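Local coordinates for protein 2-dehydropantoate 2-reductase (Geobacter metallireducens, PDB 3HN2) that probably catalyses the NADPH-dependent reduction of ketopantoate to pantoic acid, a step in the biosynthesis of pantothenate, at residues S213-I225 / I237-D250. Residues are numbered along the deposited sequence; the frame is centred on the assembly and turned at random.
Sequences SRKLVRGIMLEVI and IADGYVDDMLEFTD
Arg214 NH2 has two partners: it gives a hydrogen bond to the carbonyl oxygen of Leu208, its stronger polar partner, and forms a long salt bridge of 3.6 Å with Asp250 OD1. The carboxylate oxygen comes in at the guanidinium edge, near its plane, and the two flat groups are turned 33° apart. A bend in the arginine chain (chi3 76°) brings the guanidinium against helix 241-249, where Leu246 CD1 lies over one of its faces and Leu246 CG is 3.6 Å from NH1. Leu246 divides its branches: CD1 also meets Val217 CG1, whereas CD2 comes to the edge of the Arg218 guanidinium, 3.5 Å from NE, and touches CG of the same arginine. Cutting Leu246 back to an alanine would remove both branches and is likely to open a gap between the two arginines, leaving that face of the Arg214 guanidinium without its leucine cover, the group freer to turn and Val217 without its neighbour across the helices. One turn earlier, Val242 enters helix 213-225 as a knob among Arg218, Met221, Leu222 and Ile225; CG1 meets Arg218 CG, while CG2 rests 3.8 Å from Ile225 CD1 and also touches Met221 CB. Met221 reaches past this valine, its CE 3.6 Å from Met245 CB, and packs on Phe193 of helix 179-200. At the far end Leu222 CD2 abuts the Asp239 side chain, and Ile225 CG2 lies 3.6 Å from Ile237 O, an oxygen that accepts a hydrogen bond from Asn229 ND2. No hydrogen bond joins the two segments; apart from the salt bridge, they are held mainly by apolar side-chain packing. The axes of the two helical segments approach to 10.0 Å, with 132° between their N-to-C directions, a steeply inclined, broadly antiparallel pair with knobs-into-holes contact at Val242, part of the all-helical C-terminal domain of the ketopantoate reductase fold.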
ATOM      1  N   SER A 213      -9.297   6.207  16.283  1.00 57.06           N
ATOM      2  CA  SER A 213      -8.034   6.724  15.765  1.00 56.95           C
ATOM      3  C   SER A 213      -8.073   6.914  14.252  1.00 62.72           C
ATOM      4  O   SER A 213      -7.419   7.816  13.722  1.00 60.64           O
ATOM      5  CB  SER A 213      -6.887   5.799  16.146  1.00 52.23           C
ATOM      6  OG  SER A 213      -6.902   5.544  17.535  1.00 72.28           O
ATOM      7  N   ARG A 214      -8.833   6.061  13.562  1.00 61.30           N
ATOM      8  CA  ARG A 214      -9.090   6.246  12.132  1.00 54.57           C
ATOM      9  C   ARG A 214      -9.920   7.508  11.921  1.00 49.71           C
ATOM     10  O   ARG A 214      -9.680   8.259  10.976  1.00 58.03           O
ATOM     11  CB  ARG A 214      -9.823   5.043  11.535  1.00 53.09           C
ATOM     12  CG  ARG A 214      -9.060   3.735  11.591  1.00 56.66           C
ATOM     13  CD  ARG A 214      -9.865   2.598  10.956  1.00 58.57           C
ATOM     14  NE  ARG A 214      -9.854   2.687   9.498  1.00 72.47           N
ATOM     15  CZ  ARG A 214      -8.956   2.101   8.710  1.00 69.75           C
ATOM     16  NH1 ARG A 214      -9.030   2.258   7.395  1.00 74.27           N
ATOM     17  NH2 ARG A 214      -7.980   1.363   9.229  1.00 57.30           N
ATOM     18  N   LYS A 215     -10.888   7.727  12.816  1.00 46.05           N
ATOM     19  CA  LYS A 215     -11.728   8.930  12.830  1.00 43.99           C
ATOM     20  C   LYS A 215     -10.892  10.191  13.085  1.00 39.96           C
ATOM     21  O   LYS A 215     -11.161  11.253  12.509  1.00 47.18           O
ATOM     22  CB  LYS A 215     -12.830   8.780  13.884  1.00 41.02           C
ATOM     23  CG  LYS A 215     -13.832   9.929  13.980  1.00 47.59           C
ATOM     24  CD  LYS A 215     -14.946   9.572  14.958  1.00 52.01           C
ATOM     25  CE  LYS A 215     -16.001  10.661  15.061  1.00 58.36           C
ATOM     26  NZ  LYS A 215     -15.672  11.662  16.112  1.00 72.01           N
ATOM     27  N   LEU A 216      -9.870  10.052  13.930  1.00 28.50           N
ATOM     28  CA  LEU A 216      -8.905  11.112  14.188  1.00 35.93           C
ATOM     29  C   LEU A 216      -8.115  11.443  12.920  1.00 40.37           C
ATOM     30  O   LEU A 216      -8.033  12.601  12.537  1.00 28.07           O
ATOM     31  CB  LEU A 216      -7.930  10.681  15.276  1.00 26.91           C
ATOM     32  CG  LEU A 216      -7.344  11.680  16.279  1.00 30.23           C
ATOM     33  CD1 LEU A 216      -5.925  11.232  16.585  1.00 11.24           C
ATOM     34  CD2 LEU A 216      -7.357  13.148  15.839  1.00 46.39           C
ATOM     35  N   VAL A 217      -7.541  10.409  12.298  1.00 40.67           N
ATOM     36  CA  VAL A 217      -6.796  10.530  11.055  1.00 36.24           C
ATOM     37  C   VAL A 217      -7.654  11.196   9.988  1.00 43.02           C
ATOM     38  O   VAL A 217      -7.198  12.131   9.335  1.00 35.19           O
ATOM     39  CB  VAL A 217      -6.243   9.160  10.583  1.00 28.15           C
ATOM     40  CG1 VAL A 217      -5.687   9.235   9.173  1.00 56.33           C
ATOM     41  CG2 VAL A 217      -5.146   8.711  11.504  1.00 45.65           C
ATOM     42  N   ARG A 218      -8.904  10.747   9.861  1.00 46.95           N
ATOM     43  CA  ARG A 218      -9.887  11.393   8.982  1.00 47.35           C
ATOM     44  C   ARG A 218      -9.986  12.898   9.222  1.00 41.37           C
ATOM     45  O   ARG A 218      -9.947  13.671   8.275  1.00 41.20           O
ATOM     46  CB  ARG A 218     -11.273  10.771   9.158  1.00 41.64           C
ATOM     47  CG  ARG A 218     -11.487   9.482   8.400  1.00 56.81           C
ATOM     48  CD  ARG A 218     -12.809   8.862   8.791  1.00 61.93           C
ATOM     49  NE  ARG A 218     -12.804   7.413   8.609  1.00 82.15           N
ATOM     50  CZ  ARG A 218     -13.424   6.553   9.413  1.00 85.72           C
ATOM     51  NH1 ARG A 218     -13.361   5.252   9.163  1.00 96.55           N
ATOM     52  NH2 ARG A 218     -14.098   6.988  10.473  1.00 72.16           N
ATOM     53  N   GLY A 219     -10.109  13.290  10.493  1.00 38.46           N
ATOM     54  CA  GLY A 219     -10.275  14.682  10.885  1.00 25.52           C
ATOM     55  C   GLY A 219      -9.045  15.522  10.605  1.00 38.78           C
ATOM     56  O   GLY A 219      -9.157  16.638  10.078  1.00 35.44           O
ATOM     57  N   ILE A 220      -7.877  14.980  10.952  1.00 31.54           N
ATOM     58  CA  ILE A 220      -6.596  15.616  10.654  1.00 43.49           C
ATOM     59  C   ILE A 220      -6.480  15.848   9.147  1.00 46.45           C
ATOM     60  O   ILE A 220      -6.169  16.960   8.702  1.00 47.46           O
ATOM     61  CB  ILE A 220      -5.406  14.771  11.171  1.00 45.22           C
ATOM     62  CG1 ILE A 220      -5.361  14.793  12.697  1.00 43.90           C
ATOM     63  CG2 ILE A 220      -4.075  15.291  10.616  1.00 50.18           C
ATOM     64  CD1 ILE A 220      -4.535  13.659  13.303  1.00 64.00           C
ATOM     65  N   MET A 221      -6.773  14.793   8.384  1.00 40.37           N
ATOM     66  CA  MET A 221      -6.763  14.823   6.928  1.00 29.38           C
ATOM     67  C   MET A 221      -7.685  15.866   6.310  1.00 42.61           C
ATOM     68  O   MET A 221      -7.261  16.613   5.417  1.00 35.33           O
ATOM     69  CB  MET A 221      -7.107  13.458   6.376  1.00 19.58           C
ATOM     70  CG  MET A 221      -5.942  12.512   6.411  1.00 14.43           C
ATOM     71  SD  MET A 221      -6.243  11.089   5.362  1.00 20.50           S
ATOM     72  CE  MET A 221      -4.667  10.302   5.596  1.00  2.00           C
ATOM     73  N   LEU A 222      -8.929  15.927   6.795  1.00 35.47           N
ATOM     74  CA  LEU A 222      -9.884  16.948   6.341  1.00 40.19           C
ATOM     75  C   LEU A 222      -9.424  18.406   6.553  1.00 38.19           C
ATOM     76  O   LEU A 222      -9.813  19.289   5.791  1.00 39.56           O
ATOM     77  CB  LEU A 222     -11.245  16.741   6.993  1.00 20.51           C
ATOM     78  CG  LEU A 222     -12.073  15.574   6.453  1.00 48.81           C
ATOM     79  CD1 LEU A 222     -13.080  15.044   7.491  1.00 28.82           C
ATOM     80  CD2 LEU A 222     -12.767  15.974   5.177  1.00 35.48           C
ATOM     81  N   GLU A 223      -8.612  18.637   7.582  1.00 34.27           N
ATOM     82  CA  GLU A 223      -8.105  19.961   7.908  1.00 50.43           C
ATOM     83  C   GLU A 223      -7.044  20.391   6.912  1.00 49.14           C
ATOM     84  O   GLU A 223      -7.077  21.514   6.418  1.00 52.08           O
ATOM     85  CB  GLU A 223      -7.529  19.988   9.325  1.00 55.80           C
ATOM     86  CG  GLU A 223      -8.572  19.929  10.429  1.00 57.38           C
ATOM     87  CD  GLU A 223      -7.973  20.053  11.819  1.00 70.41           C
ATOM     88  OE1 GLU A 223      -6.779  20.417  11.950  1.00 63.38           O
ATOM     89  OE2 GLU A 223      -8.709  19.784  12.792  1.00 84.63           O
ATOM     90  N   VAL A 224      -6.119  19.473   6.623  1.00 50.07           N
ATOM     91  CA  VAL A 224      -5.062  19.656   5.629  1.00 43.58           C
ATOM     92  C   VAL A 224      -5.644  19.953   4.246  1.00 47.37           C
ATOM     93  O   VAL A 224      -5.142  20.830   3.533  1.00 53.28           O
ATOM     94  CB  VAL A 224      -4.133  18.414   5.570  1.00 46.49           C
ATOM     95  CG1 VAL A 224      -3.019  18.598   4.557  1.00 40.74           C
ATOM     96  CG2 VAL A 224      -3.537  18.127   6.941  1.00 56.98           C
ATOM     97  N   ILE A 225      -6.707  19.234   3.891  1.00 41.74           N
ATOM     98  CA  ILE A 225      -7.455  19.468   2.653  1.00 42.43           C
ATOM     99  C   ILE A 225      -8.098  20.866   2.632  1.00 46.94           C
ATOM    100  O   ILE A 225      -8.011  21.579   1.621  1.00 51.37           O
ATOM    101  CB  ILE A 225      -8.506  18.351   2.413  1.00 39.95           C
ATOM    102  CG1 ILE A 225      -7.813  17.051   1.995  1.00 35.60           C
ATOM    103  CG2 ILE A 225      -9.507  18.746   1.337  1.00 37.60           C
ATOM    104  CD1 ILE A 225      -8.703  15.809   2.100  1.00 48.67           C
ATOM    105  N   ILE A 237      -8.799  19.901  -4.290  1.00 42.97           N
ATOM    106  CA  ILE A 237      -8.659  18.570  -3.696  1.00 39.42           C
ATOM    107  C   ILE A 237      -9.970  18.239  -3.016  1.00 30.22           C
ATOM    108  O   ILE A 237     -10.416  18.954  -2.112  1.00 26.73           O
ATOM    109  CB  ILE A 237      -7.500  18.483  -2.673  1.00 43.59           C
ATOM    110  CG1 ILE A 237      -6.188  18.980  -3.298  1.00 45.62           C
ATOM    111  CG2 ILE A 237      -7.349  17.057  -2.152  1.00 28.86           C
ATOM    112  CD1 ILE A 237      -5.056  19.150  -2.315  1.00 35.51           C
ATOM    113  N   ALA A 238     -10.605  17.177  -3.490  1.00 39.08           N
ATOM    114  CA  ALA A 238     -11.849  16.706  -2.905  1.00 46.10           C
ATOM    115  C   ALA A 238     -11.504  15.894  -1.684  1.00 45.17           C
ATOM    116  O   ALA A 238     -10.429  15.300  -1.633  1.00 56.56           O
ATOM    117  CB  ALA A 238     -12.597  15.845  -3.906  1.00 44.72           C
ATOM    118  N   ASP A 239     -12.396  15.879  -0.693  1.00 55.44           N
ATOM    119  CA  ASP A 239     -12.358  14.807   0.310  1.00 51.16           C
ATOM    120  C   ASP A 239     -12.947  13.561  -0.326  1.00 58.67           C
ATOM    121  O   ASP A 239     -13.699  13.648  -1.303  1.00 64.70           O
ATOM    122  CB  ASP A 239     -13.037  15.160   1.643  1.00 45.83           C
ATOM    123  CG  ASP A 239     -14.226  16.088   1.491  1.00 52.77           C
ATOM    124  OD1 ASP A 239     -14.309  17.067   2.267  1.00 46.31           O
ATOM    125  OD2 ASP A 239     -15.082  15.841   0.617  1.00 67.90           O
ATOM    126  N   GLY A 240     -12.599  12.404   0.225  1.00 61.93           N
ATOM    127  CA  GLY A 240     -12.691  11.159  -0.519  1.00 50.29           C
ATOM    128  C   GLY A 240     -11.266  10.785  -0.875  1.00 52.81           C
ATOM    129  O   GLY A 240     -10.937   9.598  -0.932  1.00 53.95           O
ATOM    130  N   TYR A 241     -10.412  11.800  -1.094  1.00 44.07           N
ATOM    131  CA  TYR A 241      -8.955  11.587  -1.102  1.00 36.28           C
ATOM    132  C   TYR A 241      -8.491  11.109   0.286  1.00 29.24           C
ATOM    133  O   TYR A 241      -7.412  10.524   0.416  1.00 30.29           O
ATOM    134  CB  TYR A 241      -8.143  12.826  -1.591  1.00 26.57           C
ATOM    135  CG  TYR A 241      -6.638  12.544  -1.669  1.00  2.00           C
ATOM    136  CD1 TYR A 241      -5.780  13.007  -0.706  1.00  2.00           C
ATOM    137  CD2 TYR A 241      -6.115  11.740  -2.666  1.00  2.00           C
ATOM    138  CE1 TYR A 241      -4.438  12.700  -0.746  1.00  2.00           C
ATOM    139  CE2 TYR A 241      -4.770  11.428  -2.720  1.00  2.00           C
ATOM    140  CZ  TYR A 241      -3.940  11.926  -1.764  1.00  2.00           C
ATOM    141  OH  TYR A 241      -2.573  11.623  -1.794  1.00 18.42           O
ATOM    142  N   VAL A 242      -9.319  11.369   1.304  1.00 34.89           N
ATOM    143  CA  VAL A 242      -9.171  10.813   2.652  1.00 38.04           C
ATOM    144  C   VAL A 242      -9.264   9.296   2.580  1.00 41.94           C
ATOM    145  O   VAL A 242      -8.292   8.605   2.889  1.00 43.84           O
ATOM    146  CB  VAL A 242     -10.264  11.342   3.627  1.00 41.91           C
ATOM    147  CG1 VAL A 242     -10.282  10.542   4.943  1.00 50.17           C
ATOM    148  CG2 VAL A 242     -10.063  12.799   3.921  1.00 30.52           C
ATOM    149  N   ASP A 243     -10.419   8.802   2.120  1.00 49.91           N
ATOM    150  CA  ASP A 243     -10.713   7.371   1.992  1.00 51.99           C
ATOM    151  C   ASP A 243      -9.610   6.650   1.233  1.00 52.14           C
ATOM    152  O   ASP A 243      -9.299   5.489   1.515  1.00 51.49           O
ATOM    153  CB  ASP A 243     -12.049   7.162   1.271  1.00 49.82           C
ATOM    154  CG  ASP A 243     -13.225   7.738   2.039  1.00 61.30           C
ATOM    155  OD1 ASP A 243     -13.422   8.971   1.995  1.00 59.97           O
ATOM    156  OD2 ASP A 243     -13.962   6.957   2.677  1.00 58.36           O
ATOM    157  N   ASP A 244      -9.003   7.380   0.300  1.00 41.23           N
ATOM    158  CA  ASP A 244      -7.946   6.868  -0.548  1.00 27.93           C
ATOM    159  C   ASP A 244      -6.567   6.806   0.121  1.00 25.69           C
ATOM    160  O   ASP A 244      -5.739   6.019  -0.312  1.00 32.62           O
ATOM    161  CB  ASP A 244      -7.888   7.667  -1.864  1.00 41.78           C
ATOM    162  CG  ASP A 244      -9.161   7.517  -2.707  1.00 41.51           C
ATOM    163  OD1 ASP A 244      -9.771   6.426  -2.695  1.00 83.38           O
ATOM    164  OD2 ASP A 244      -9.553   8.488  -3.385  1.00 66.60           O
ATOM    165  N   MET A 245      -6.298   7.620   1.150  1.00 10.74           N
ATOM    166  CA  MET A 245      -5.010   7.505   1.857  1.00  9.02           C
ATOM    167  C   MET A 245      -5.213   6.604   3.093  1.00 40.39           C
ATOM    168  O   MET A 245      -4.264   6.048   3.650  1.00 31.80           O
ATOM    169  CB  MET A 245      -4.448   8.874   2.283  1.00 33.87           C
ATOM    170  CG  MET A 245      -4.173   9.903   1.149  1.00 14.79           C
ATOM    171  SD  MET A 245      -3.352   9.202  -0.293  1.00 36.95           S
ATOM    172  CE  MET A 245      -1.648   9.177   0.227  1.00 28.33           C
ATOM    173  N   LEU A 246      -6.466   6.472   3.511  1.00 40.19           N
ATOM    174  CA  LEU A 246      -6.845   5.564   4.575  1.00 52.47           C
ATOM    175  C   LEU A 246      -6.600   4.132   4.103  1.00 59.22           C
ATOM    176  O   LEU A 246      -5.973   3.339   4.809  1.00 62.48           O
ATOM    177  CB  LEU A 246      -8.319   5.791   4.933  1.00 51.32           C
ATOM    178  CG  LEU A 246      -8.859   5.726   6.365  1.00 45.78           C
ATOM    179  CD1 LEU A 246      -7.902   6.278   7.412  1.00 31.88           C
ATOM    180  CD2 LEU A 246     -10.191   6.468   6.430  1.00 52.52           C
ATOM    181  N   GLU A 247      -7.053   3.829   2.886  1.00 64.69           N
ATOM    182  CA  GLU A 247      -6.891   2.499   2.286  1.00 62.01           C
ATOM    183  C   GLU A 247      -5.473   2.248   1.770  1.00 56.24           C
ATOM    184  O   GLU A 247      -5.003   1.116   1.793  1.00 50.33           O
ATOM    185  CB  GLU A 247      -7.896   2.288   1.149  1.00 60.14           C
ATOM    186  CG  GLU A 247      -9.350   2.117   1.598  1.00 63.90           C
ATOM    187  CD  GLU A 247     -10.321   1.999   0.426  1.00 69.37           C
ATOM    188  OE1 GLU A 247     -11.548   2.068   0.657  1.00 69.58           O
ATOM    189  OE2 GLU A 247      -9.863   1.837  -0.727  1.00 81.12           O
ATOM    190  N   PHE A 248      -4.811   3.307   1.298  1.00 56.21           N
ATOM    191  CA  PHE A 248      -3.439   3.232   0.774  1.00 51.40           C
ATOM    192  C   PHE A 248      -2.443   2.842   1.858  1.00 47.57           C
ATOM    193  O   PHE A 248      -1.601   1.973   1.641  1.00 52.61           O
ATOM    194  CB  PHE A 248      -3.049   4.573   0.131  1.00 59.77           C
ATOM    195  CG  PHE A 248      -1.592   4.698  -0.230  1.00 60.22           C
ATOM    196  CD1 PHE A 248      -1.096   4.117  -1.393  1.00 64.08           C
ATOM    197  CD2 PHE A 248      -0.725   5.439   0.572  1.00 64.36           C
ATOM    198  CE1 PHE A 248       0.244   4.244  -1.735  1.00 65.41           C
ATOM    199  CE2 PHE A 248       0.617   5.570   0.239  1.00 81.97           C
ATOM    200  CZ  PHE A 248       1.103   4.975  -0.920  1.00 76.00           C
ATOM    201  N   THR A 249      -2.559   3.481   3.022  1.00 46.24           N
ATOM    202  CA  THR A 249      -1.655   3.251   4.154  1.00 43.81           C
ATOM    203  C   THR A 249      -1.897   1.869   4.777  1.00 47.81           C
ATOM    204  O   THR A 249      -1.020   1.318   5.438  1.00 53.20           O
ATOM    205  CB  THR A 249      -1.788   4.377   5.225  1.00 45.89           C
ATOM    206  OG1 THR A 249      -2.151   5.603   4.587  1.00 13.11           O
ATOM    207  CG2 THR A 249      -0.483   4.621   5.957  1.00 13.44           C
ATOM    208  N   ASP A 250      -3.078   1.308   4.525  1.00 51.07           N
ATOM    209  CA  ASP A 250      -3.480  -0.001   5.034  1.00 46.22           C
ATOM    210  C   ASP A 250      -2.784  -1.165   4.307  1.00 52.91           C
ATOM    211  O   ASP A 250      -2.862  -2.317   4.746  1.00 53.30           O
ATOM    212  CB  ASP A 250      -5.000  -0.146   4.912  1.00 50.40           C
ATOM    213  CG  ASP A 250      -5.632  -0.801   6.130  1.00 70.82           C
ATOM    214  OD1 ASP A 250      -6.813  -0.501   6.411  1.00 77.97           O
ATOM    215  OD2 ASP A 250      -4.960  -1.610   6.809  1.00 77.12           O
TER